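PDB 1B65: protein (aminopeptidase) from Ochrobactrum anthropi, which is an L-aminopeptidase and D-Ala-esterase/amidase, a serine aminopeptidase that probably removes N-terminal residues from peptides and has a variant of the Ntn hydrolase fold. Local coordinates for residues L15-T20 with E362-V367; N27-T30 with G36-F39; V59-P64 with R164-N169. All coordinates share one frame; numbering follows the deposited sequence.

Contact 1 of 3, residues L15-T20 with E362-V367; sequences LGLPFT and ERLRAV
The R365 guanidinium meets residues 15-20 through its edge rather than over a face: NH1 donates to L15 O at 2.7 Å, with the oxygen nearly in the guanidinium plane (6° out of it). Seen from the acceptor, the approach is oblique, because NH1 stands 48° above the carbonyl plane of L15. NE forms a salt bridge one helical turn back, 3.2 Å from E362 OE2, on its syn side but above the carboxylate plane, so the two flat groups are not coplanar. The chain of R365 runs past L15, its CD 4.2 Å from L15 CB, and a bend at chi3 (43°) then turns the guanidinium towards L15 O. Next to this polar patch, L17 CD1 touches L364 CD1 at 4.1 Å, the two side chains crossing at about a right angle. L17 also packs on V337 of helix 322-342, and L364 on V232. The contact thus holds the N-terminal loop against helix 361-370 near the C terminus, where G16 is also backbone-bonded to A375. With a neutral carbonyl and a carboxylate as partners, and R369 NH2 close to R365 NH2, the E362 charge would be expected to offset the crowding of positive charge.

Contact 2 of 3, residues N27-T30 with G36-F39; sequences NAIT and GVGF
In the Ntn hydrolase fold two beta sheets face each other inside outer helix layers, and the meeting of I29 and T30 with V37 lies in the space between the sheets. The evidence is in the partners: V37 belongs to strand 36-43 of the four-stranded sheet, while I29 packs on V254 and A256 of strand 251-257 in the six-stranded one. Residues 29-30 begin a short 3-10 segment in the loop that leads into strand 36-43, and the chain folds back so that T30 CA comes within 5.7 Å of G36 CA. No hydrogen bond links the two segments; methyl groups make the contact. Both loop methyls rest on V37 CG2. I29 CG2 presses on it at 3.5 Å, closer than usual for two carbons, and T30 CG2 meets it from another direction at 3.9 Å. I29 CG2 and T30 CG2 are themselves 4.6 Å apart, so the three methyls form a triangle, and both loop side chains cross that of V37 at about a right angle. In T30, chi1 (52°) turns OG1 towards G173 O, to which it is hydrogen-bonded, and CG2 towards the strand, where it also reaches G36 CA at 4.3 Å. The loop is held to the opposite sheet by polar bonds too, for I29 N donates to T197 OG1 and N27 OD1 accepts from S199 N. On the strand, V37 N lies 4.1 Å from T30 CG2. The second branch of V37 turns from the loop to its own strand: CG1 stands 3.6 Å from CZ of F39, two residues along and on the same face.

Contact 3 of 3, residues V59-P64 with R164-N169; sequences VTAILP and RKALDN
A166 CB is the bump that helix 160-168 pushes into strand 56-63, and the hollow that takes it lies along the strand between V59 and A61. The methyl is 3.9 Å from V59 CG1 and 3.8 Å from V59 O, so it rests on the side chain and the backbone of the same residue, with A61 CB a little further along at 4.3 Å. In return, the A61 methyl enters the shallow groove between two consecutive helix residues, where its CB meets L167 CD2 at 3.9 Å and, roughly at right angles to that, A166 O at 4.0 Å. The L167 CB does not itself face the strand; chi1 (-70°) sets CG anti to the carbonyl carbon, and the branch then carries CD2 onto A61. The small alanines at the centre are consistent with the close approach of the backbones: the nearest CA pair, A61 and L167, is 5.7 Å apart, and the axes of strand 59-63 and helix 164-168 come within 7.4 Å. Strand and helix run in broadly the same direction, 36° apart. The side-chain contacts are all between apolar groups, with two carbonyl oxygens touched by methyls, and no hydrogen bond crosses. T60 and I62 point away from the helix, to the other face of the sheet, so that V59 and A61 present one face while T60 OG1 bonds G182 N on the other. Within the fold this is the outer helix packing of the four-stranded sheet. A166 also touches Q40 of strand 36-43, V59 packs on V104 and T106 of strand 103-107, and L167 reaches T118 and W121 of helix 111-125, which places helix 160-168 over the sheet and beside a second helix.

From the N terminus, residues 15-20 come first, and contact 1 closes on them only when helix 361-370 returns near the C terminus; the loop it closes encloses both other contacts. Contact 2 follows at once, a tight turn-back from residues 27-30 to strand 36-43. It is complete before contact 3 opens at strand 56-63, which waits for helix 160-168, so these two run in series. They adjoin across neighbouring antiparallel strands, where G38 O and A61 N, 2.8 Å apart, probably form a hydrogen bond. Contact 2 joins the loop on the six-stranded sheet to strand 36-43 of the four-stranded one, contact 3 joins that sheet to helix 160-168, and contact 1 joins the chain ends.

Contact 1 of 3, residues L15-T20 with E362-V367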
ATOM      1  N   LEU A  15      31.524 -13.726  22.746  1.00 22.89           N
ATOM      2  CA  LEU A  15      31.040 -14.639  23.769  1.00 24.49           C
ATOM      3  C   LEU A  15      30.832 -16.052  23.261  1.00 24.44           C
ATOM      4  O   LEU A  15      30.359 -16.934  24.007  1.00 24.11           O
ATOM      5  CB  LEU A  15      29.715 -14.127  24.352  1.00 25.28           C
ATOM      6  CG  LEU A  15      29.736 -12.750  25.024  1.00 26.45           C
ATOM      7  CD1 LEU A  15      28.349 -12.465  25.604  1.00 26.78           C
ATOM      8  CD2 LEU A  15      30.796 -12.690  26.101  1.00 26.90           C
ATOM      9  N   GLY A  16      31.126 -16.277  21.981  1.00 22.36           N
ATOM     10  CA  GLY A  16      30.937 -17.601  21.408  1.00 24.11           C
ATOM     11  C   GLY A  16      29.563 -17.825  20.793  1.00 24.42           C
ATOM     12  O   GLY A  16      29.257 -18.980  20.480  1.00 24.33           O
ATOM     13  N   LEU A  17      28.724 -16.777  20.688  1.00 23.64           N
ATOM     14  CA  LEU A  17      27.409 -17.028  20.056  1.00 23.86           C
ATOM     15  C   LEU A  17      27.691 -17.377  18.603  1.00 23.94           C
ATOM     16  O   LEU A  17      28.624 -16.806  18.005  1.00 23.48           O
ATOM     17  CB  LEU A  17      26.471 -15.835  20.186  1.00 24.45           C
ATOM     18  CG  LEU A  17      25.631 -15.804  21.466  1.00 25.42           C
ATOM     19  CD1 LEU A  17      26.516 -15.736  22.701  1.00 24.41           C
ATOM     20  CD2 LEU A  17      24.705 -14.598  21.450  1.00 24.29           C
ATOM     21  N   PRO A  18      26.971 -18.335  18.046  1.00 23.27           N
ATOM     22  CA  PRO A  18      27.229 -18.878  16.737  1.00 24.01           C
ATOM     23  C   PRO A  18      26.758 -18.059  15.553  1.00 24.54           C
ATOM     24  O   PRO A  18      25.994 -18.556  14.736  1.00 25.75           O
ATOM     25  CB  PRO A  18      26.502 -20.235  16.731  1.00 24.20           C
ATOM     26  CG  PRO A  18      25.395 -20.046  17.711  1.00 24.05           C
ATOM     27  CD  PRO A  18      25.868 -19.051  18.737  1.00 23.50           C
ATOM     28  N   PHE A  19      27.245 -16.832  15.426  1.00 23.74           N
ATOM     29  CA  PHE A  19      26.866 -16.043  14.283  1.00 25.19           C
ATOM     30  C   PHE A  19      27.596 -16.403  13.000  1.00 29.96           C
ATOM     31  O   PHE A  19      28.714 -16.727  12.739  1.00 31.02           O
ATOM     32  CB  PHE A  19      27.039 -14.543  14.555  1.00 23.47           C
ATOM     33  CG  PHE A  19      25.868 -14.070  15.380  1.00 21.88           C
ATOM     34  CD1 PHE A  19      24.605 -13.970  14.814  1.00 21.05           C
ATOM     35  CD2 PHE A  19      26.013 -13.759  16.716  1.00 21.12           C
ATOM     36  CE1 PHE A  19      23.513 -13.555  15.560  1.00 21.52           C
ATOM     37  CE2 PHE A  19      24.943 -13.321  17.458  1.00 20.68           C
ATOM     38  CZ  PHE A  19      23.674 -13.223  16.905  1.00 22.90           C
ATOM     39  N   THR A  20      26.863 -16.318  11.950  1.00 32.62           N
ATOM     40  CA  THR A  20      26.478 -16.066  10.648  1.00 36.23           C
ATOM     41  C   THR A  20      27.545 -15.256   9.911  1.00 34.29           C
ATOM     42  O   THR A  20      27.910 -14.153  10.301  1.00 38.35           O
ATOM     43  CB  THR A  20      25.202 -15.166  10.806  1.00 36.56           C
ATOM     44  OG1 THR A  20      25.462 -14.353  11.969  1.00 42.38           O
ATOM     45  CG2 THR A  20      23.944 -15.928  11.115  1.00 38.33           C
ATOM     46  N   GLU A 362      27.375 -14.883  31.536  1.00 20.20           N
ATOM     47  CA  GLU A 362      27.704 -16.270  31.907  1.00 22.60           C
ATOM     48  C   GLU A 362      26.473 -17.146  31.947  1.00 20.48           C
ATOM     49  O   GLU A 362      26.516 -18.276  31.470  1.00 20.83           O
ATOM     50  CB  GLU A 362      28.477 -16.300  33.246  1.00 25.33           C
ATOM     51  CG  GLU A 362      29.966 -15.982  33.045  1.00 32.50           C
ATOM     52  CD  GLU A 362      30.562 -16.958  32.031  1.00 36.34           C
ATOM     53  OE1 GLU A 362      30.456 -18.177  32.282  1.00 39.27           O
ATOM     54  OE2 GLU A 362      31.079 -16.552  30.968  1.00 38.46           O
ATOM     55  N   ARG A 363      25.342 -16.613  32.430  1.00 19.76           N
ATOM     56  CA  ARG A 363      24.125 -17.424  32.430  1.00 20.79           C
ATOM     57  C   ARG A 363      23.701 -17.685  30.979  1.00 20.75           C
ATOM     58  O   ARG A 363      23.264 -18.791  30.702  1.00 19.11           O
ATOM     59  CB  ARG A 363      23.001 -16.681  33.146  1.00 21.10           C
ATOM     60  CG  ARG A 363      22.930 -16.855  34.657  1.00 26.03           C
ATOM     61  CD  ARG A 363      21.449 -17.173  35.008  1.00 27.65           C
ATOM     62  NE  ARG A 363      20.793 -15.993  35.493  1.00 29.02           N
ATOM     63  CZ  ARG A 363      19.522 -15.761  35.792  1.00 28.62           C
ATOM     64  NH1 ARG A 363      18.579 -16.676  35.663  1.00 28.60           N
ATOM     65  NH2 ARG A 363      19.277 -14.525  36.239  1.00 30.09           N
ATOM     66  N   LEU A 364      23.834 -16.663  30.115  1.00 20.49           N
ATOM     67  CA  LEU A 364      23.481 -16.909  28.690  1.00 20.92           C
ATOM     68  C   LEU A 364      24.309 -18.022  28.079  1.00 19.79           C
ATOM     69  O   LEU A 364      23.815 -18.945  27.412  1.00 18.64           O
ATOM     70  CB  LEU A 364      23.736 -15.643  27.874  1.00 22.81           C
ATOM     71  CG  LEU A 364      23.014 -15.263  26.599  1.00 26.64           C
ATOM     72  CD1 LEU A 364      23.929 -14.493  25.652  1.00 23.90           C
ATOM     73  CD2 LEU A 364      22.269 -16.391  25.898  1.00 25.62           C
ATOM     74  N   ARG A 365      25.633 -17.921  28.215  1.00 19.63           N
ATOM     75  CA  ARG A 365      26.557 -18.924  27.705  1.00 20.41           C
ATOM     76  C   ARG A 365      26.201 -20.325  28.212  1.00 20.28           C
ATOM     77  O   ARG A 365      26.227 -21.296  27.441  1.00 17.81           O
ATOM     78  CB  ARG A 365      27.993 -18.535  28.100  1.00 22.61           C
ATOM     79  CG  ARG A 365      28.501 -17.408  27.206  1.00 24.94           C
ATOM     80  CD  ARG A 365      29.820 -16.765  27.611  1.00 27.84           C
ATOM     81  NE  ARG A 365      30.828 -17.741  28.021  1.00 31.72           N
ATOM     82  CZ  ARG A 365      31.580 -18.479  27.229  1.00 33.03           C
ATOM     83  NH1 ARG A 365      31.484 -18.402  25.912  1.00 33.45           N
ATOM     84  NH2 ARG A 365      32.484 -19.344  27.681  1.00 33.69           N
ATOM     85  N   ALA A 366      25.883 -20.459  29.497  1.00 19.96           N
ATOM     86  CA  ALA A 366      25.508 -21.740  30.064  1.00 21.82           C
ATOM     87  C   ALA A 366      24.260 -22.334  29.412  1.00 22.70           C
ATOM     88  O   ALA A 366      24.220 -23.549  29.149  1.00 22.93           O
ATOM     89  CB  ALA A 366      25.302 -21.675  31.578  1.00 21.56           C
ATOM     90  N   VAL A 367      23.226 -21.527  29.181  1.00 21.20           N
ATOM     91  CA  VAL A 367      22.001 -22.069  28.573  1.00 20.35           C
ATOM     92  C   VAL A 367      22.297 -22.506  27.150  1.00 20.65           C
ATOM     93  O   VAL A 367      21.982 -23.616  26.700  1.00 21.73           O
ATOM     94  CB  VAL A 367      20.863 -21.017  28.580  1.00 21.22           C
ATOM     95  CG1 VAL A 367      19.673 -21.530  27.781  1.00 21.55           C
ATOM     96  CG2 VAL A 367      20.481 -20.660  30.005  1.00 23.85           C
TER

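Contact 2 of 3, residues N27-T30 with G36-F39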
ATOM      1  N   ASN A  27      32.122  -4.616  11.632  1.00 12.23           N
ATOM      2  CA  ASN A  27      30.891  -5.344  11.922  1.00 12.17           C
ATOM      3  C   ASN A  27      29.830  -4.327  12.396  1.00 11.99           C
ATOM      4  O   ASN A  27      29.227  -4.415  13.468  1.00 12.77           O
ATOM      5  CB  ASN A  27      31.043  -6.468  12.953  1.00 11.68           C
ATOM      6  CG  ASN A  27      29.771  -7.309  13.074  1.00 12.02           C
ATOM      7  OD1 ASN A  27      28.900  -7.367  12.206  1.00 12.48           O
ATOM      8  ND2 ASN A  27      29.676  -8.057  14.166  1.00 12.37           N
ATOM      9  N   ALA A  28      29.676  -3.305  11.543  1.00 11.72           N
ATOM     10  CA  ALA A  28      28.760  -2.212  11.867  1.00 12.36           C
ATOM     11  C   ALA A  28      28.241  -1.526  10.626  1.00 11.33           C
ATOM     12  O   ALA A  28      28.835  -1.658   9.562  1.00 11.30           O
ATOM     13  CB  ALA A  28      29.489  -1.120  12.672  1.00 12.55           C
ATOM     14  N   ILE A  29      27.201  -0.677  10.824  1.00 11.61           N
ATOM     15  CA  ILE A  29      26.643   0.008   9.646  1.00 11.96           C
ATOM     16  C   ILE A  29      27.591   0.963   8.958  1.00 11.05           C
ATOM     17  O   ILE A  29      27.509   1.236   7.745  1.00 12.10           O
ATOM     18  CB  ILE A  29      25.309   0.696  10.075  1.00 11.00           C
ATOM     19  CG1 ILE A  29      24.572   1.088   8.777  1.00 11.92           C
ATOM     20  CG2 ILE A  29      25.595   1.903  10.945  1.00 12.77           C
ATOM     21  CD1 ILE A  29      23.108   1.485   8.992  1.00 14.52           C
ATOM     22  N   THR A  30      28.642   1.440   9.641  1.00 11.24           N
ATOM     23  CA  THR A  30      29.682   2.267   9.025  1.00 11.38           C
ATOM     24  C   THR A  30      30.582   1.469   8.089  1.00  9.38           C
ATOM     25  O   THR A  30      31.375   2.092   7.385  1.00 12.50           O
ATOM     26  CB  THR A  30      30.571   2.918  10.108  1.00 12.87           C
ATOM     27  OG1 THR A  30      31.003   1.851  10.953  1.00 13.79           O
ATOM     28  CG2 THR A  30      29.739   3.943  10.875  1.00 12.98           C
ATOM     29  N   GLY A  36      28.013   7.566   8.138  1.00 12.64           N
ATOM     30  CA  GLY A  36      28.612   7.845   9.489  1.00 12.44           C
ATOM     31  C   GLY A  36      27.500   7.754  10.532  1.00 12.85           C
ATOM     32  O   GLY A  36      26.302   7.917  10.229  1.00 13.47           O
ATOM     33  N   VAL A  37      27.856   7.495  11.790  1.00 10.49           N
ATOM     34  CA  VAL A  37      26.877   7.411  12.875  1.00 11.92           C
ATOM     35  C   VAL A  37      27.342   8.346  13.991  1.00 11.50           C
ATOM     36  O   VAL A  37      28.551   8.352  14.273  1.00 12.40           O
ATOM     37  CB  VAL A  37      26.799   5.975  13.439  1.00 13.62           C
ATOM     38  CG1 VAL A  37      25.904   5.853  14.657  1.00 15.77           C
ATOM     39  CG2 VAL A  37      26.314   5.005  12.344  1.00 14.36           C
ATOM     40  N   GLY A  38      26.419   9.126  14.539  1.00 10.63           N
ATOM     41  CA  GLY A  38      26.785   9.985  15.663  1.00 13.02           C
ATOM     42  C   GLY A  38      25.733   9.838  16.767  1.00 14.63           C
ATOM     43  O   GLY A  38      24.572   9.508  16.480  1.00 13.96           O
ATOM     44  N   PHE A  39      26.181  10.037  18.015  1.00 12.75           N
ATOM     45  CA  PHE A  39      25.254   9.876  19.126  1.00 12.88           C
ATOM     46  C   PHE A  39      25.329  11.045  20.119  1.00 14.89           C
ATOM     47  O   PHE A  39      26.400  11.663  20.271  1.00 14.54           O
ATOM     48  CB  PHE A  39      25.607   8.650  19.983  1.00 14.15           C
ATOM     49  CG  PHE A  39      25.554   7.302  19.322  1.00 15.16           C
ATOM     50  CD1 PHE A  39      24.348   6.725  18.929  1.00 15.96           C
ATOM     51  CD2 PHE A  39      26.720   6.625  19.058  1.00 15.04           C
ATOM     52  CE1 PHE A  39      24.332   5.475  18.348  1.00 15.62           C
ATOM     53  CE2 PHE A  39      26.722   5.389  18.467  1.00 16.27           C
ATOM     54  CZ  PHE A  39      25.523   4.799  18.090  1.00 15.88           C
TER

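Contact 3 of 3, residues V59-P64 with R164-N169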
ATOM      1  N   VAL A  59      19.839  10.704  21.256  1.00 12.29           N
ATOM      2  CA  VAL A  59      19.601  10.811  19.816  1.00 13.96           C
ATOM      3  C   VAL A  59      20.685  10.047  19.052  1.00 12.59           C
ATOM      4  O   VAL A  59      21.862  10.078  19.411  1.00 11.27           O
ATOM      5  CB  VAL A  59      19.722  12.288  19.376  1.00 13.67           C
ATOM      6  CG1 VAL A  59      19.343  12.465  17.907  1.00 13.91           C
ATOM      7  CG2 VAL A  59      18.877  13.285  20.176  1.00 14.96           C
ATOM      8  N   THR A  60      20.224   9.368  18.004  1.00 12.46           N
ATOM      9  CA  THR A  60      21.146   8.649  17.121  1.00 13.03           C
ATOM     10  C   THR A  60      21.060   9.307  15.752  1.00 12.80           C
ATOM     11  O   THR A  60      19.933   9.614  15.331  1.00 13.03           O
ATOM     12  CB  THR A  60      20.709   7.169  17.044  1.00 12.01           C
ATOM     13  OG1 THR A  60      20.959   6.587  18.337  1.00 12.87           O
ATOM     14  CG2 THR A  60      21.545   6.403  16.031  1.00 11.13           C
ATOM     15  N   ALA A  61      22.157   9.567  15.065  1.00 11.41           N
ATOM     16  CA  ALA A  61      22.060  10.137  13.711  1.00 12.77           C
ATOM     17  C   ALA A  61      22.878   9.282  12.755  1.00 13.51           C
ATOM     18  O   ALA A  61      23.974   8.851  13.087  1.00 13.14           O
ATOM     19  CB  ALA A  61      22.636  11.558  13.745  1.00 13.03           C
ATOM     20  N   ILE A  62      22.295   8.899  11.634  1.00 11.34           N
ATOM     21  CA  ILE A  62      23.024   8.106  10.632  1.00 12.00           C
ATOM     22  C   ILE A  62      23.064   8.973   9.373  1.00 13.28           C
ATOM     23  O   ILE A  62      22.001   9.270   8.806  1.00 14.37           O
ATOM     24  CB  ILE A  62      22.224   6.808  10.373  1.00 11.72           C
ATOM     25  CG1 ILE A  62      22.103   6.013  11.687  1.00 14.54           C
ATOM     26  CG2 ILE A  62      22.947   5.991   9.295  1.00 12.96           C
ATOM     27  CD1 ILE A  62      20.848   5.179  11.752  1.00 16.49           C
ATOM     28  N   LEU A  63      24.224   9.315   8.862  1.00 12.61           N
ATOM     29  CA  LEU A  63      24.268  10.189   7.677  1.00 12.91           C
ATOM     30  C   LEU A  63      24.991   9.522   6.525  1.00 14.13           C
ATOM     31  O   LEU A  63      26.183   9.235   6.641  1.00 13.63           O
ATOM     32  CB  LEU A  63      25.090  11.418   8.058  1.00 15.12           C
ATOM     33  CG  LEU A  63      24.840  12.816   7.563  1.00 21.12           C
ATOM     34  CD1 LEU A  63      26.136  13.624   7.370  1.00 20.85           C
ATOM     35  CD2 LEU A  63      23.864  12.976   6.408  1.00 20.04           C
ATOM     36  N   PRO A  64      24.300   9.276   5.435  1.00 15.25           N
ATOM     37  CA  PRO A  64      24.913   8.695   4.233  1.00 15.27           C
ATOM     38  C   PRO A  64      25.745   9.747   3.505  1.00 13.63           C
ATOM     39  O   PRO A  64      25.477  10.945   3.653  1.00 13.58           O
ATOM     40  CB  PRO A  64      23.726   8.296   3.383  1.00 16.54           C
ATOM     41  CG  PRO A  64      22.502   8.456   4.225  1.00 18.47           C
ATOM     42  CD  PRO A  64      22.830   9.506   5.275  1.00 14.79           C
ATOM     43  N   ARG A 164      21.671  18.516  17.572  1.00 15.54           N
ATOM     44  CA  ARG A 164      22.755  19.027  16.780  1.00 19.90           C
ATOM     45  C   ARG A 164      24.080  18.348  17.168  1.00 18.01           C
ATOM     46  O   ARG A 164      24.913  18.133  16.304  1.00 18.48           O
ATOM     47  CB  ARG A 164      23.012  20.529  16.983  1.00 22.26           C
ATOM     48  CG  ARG A 164      22.033  21.431  16.264  1.00 29.06           C
ATOM     49  CD  ARG A 164      22.695  22.828  16.192  1.00 30.99           C
ATOM     50  NE  ARG A 164      22.260  23.518  15.037  1.00 35.85           N
ATOM     51  CZ  ARG A 164      22.601  24.084  13.926  1.00 36.01           C
ATOM     52  NH1 ARG A 164      23.844  24.199  13.472  1.00 37.61           N
ATOM     53  NH2 ARG A 164      21.571  24.585  13.253  1.00 38.31           N
ATOM     54  N   LYS A 165      24.271  18.087  18.450  1.00 18.16           N
ATOM     55  CA  LYS A 165      25.459  17.381  18.901  1.00 20.39           C
ATOM     56  C   LYS A 165      25.570  15.997  18.267  1.00 18.67           C
ATOM     57  O   LYS A 165      26.653  15.620  17.799  1.00 20.23           O
ATOM     58  CB  LYS A 165      25.447  17.251  20.427  1.00 24.18           C
ATOM     59  CG  LYS A 165      26.886  17.171  20.934  1.00 31.26           C
ATOM     60  CD  LYS A 165      27.144  15.801  21.530  1.00 34.90           C
ATOM     61  CE  LYS A 165      27.958  15.948  22.826  1.00 36.76           C
ATOM     62  NZ  LYS A 165      29.399  15.740  22.454  1.00 39.84           N
ATOM     63  N   ALA A 166      24.461  15.259  18.180  1.00 15.90           N
ATOM     64  CA  ALA A 166      24.499  13.942  17.531  1.00 15.57           C
ATOM     65  C   ALA A 166      24.883  14.083  16.064  1.00 16.43           C
ATOM     66  O   ALA A 166      25.711  13.318  15.563  1.00 14.60           O
ATOM     67  CB  ALA A 166      23.199  13.173  17.702  1.00 15.41           C
ATOM     68  N   LEU A 167      24.266  15.030  15.348  1.00 15.54           N
ATOM     69  CA  LEU A 167      24.553  15.259  13.946  1.00 15.70           C
ATOM     70  C   LEU A 167      25.997  15.684  13.715  1.00 17.66           C
ATOM     71  O   LEU A 167      26.674  15.242  12.772  1.00 17.56           O
ATOM     72  CB  LEU A 167      23.600  16.355  13.424  1.00 17.44           C
ATOM     73  CG  LEU A 167      22.127  15.867  13.338  1.00 16.63           C
ATOM     74  CD1 LEU A 167      21.186  17.058  13.288  1.00 18.05           C
ATOM     75  CD2 LEU A 167      21.970  14.996  12.091  1.00 18.52           C
ATOM     76  N   ASP A 168      26.498  16.581  14.558  1.00 17.26           N
ATOM     77  CA  ASP A 168      27.887  17.054  14.461  1.00 20.93           C
ATOM     78  C   ASP A 168      28.889  15.974  14.846  1.00 20.62           C
ATOM     79  O   ASP A 168      30.076  16.026  14.475  1.00 22.06           O
ATOM     80  CB  ASP A 168      28.057  18.287  15.370  1.00 21.54           C
ATOM     81  CG  ASP A 168      27.484  19.552  14.778  1.00 23.07           C
ATOM     82  OD1 ASP A 168      27.169  19.683  13.588  1.00 22.64           O
ATOM     83  OD2 ASP A 168      27.341  20.533  15.539  1.00 26.94           O
ATOM     84  N   ASN A 169      28.509  14.944  15.582  1.00 19.55           N
ATOM     85  CA  ASN A 169      29.393  13.871  15.990  1.00 21.92           C
ATOM     86  C   ASN A 169      29.445  12.719  14.990  1.00 19.71           C
ATOM     87  O   ASN A 169      30.093  11.715  15.307  1.00 19.43           O
ATOM     88  CB  ASN A 169      28.889  13.249  17.302  1.00 25.45           C
ATOM     89  CG  ASN A 169      29.288  14.032  18.539  1.00 29.65           C
ATOM     90  OD1 ASN A 169      30.049  14.994  18.434  1.00 30.44           O
ATOM     91  ND2 ASN A 169      28.713  13.565  19.651  1.00 30.30           N
TER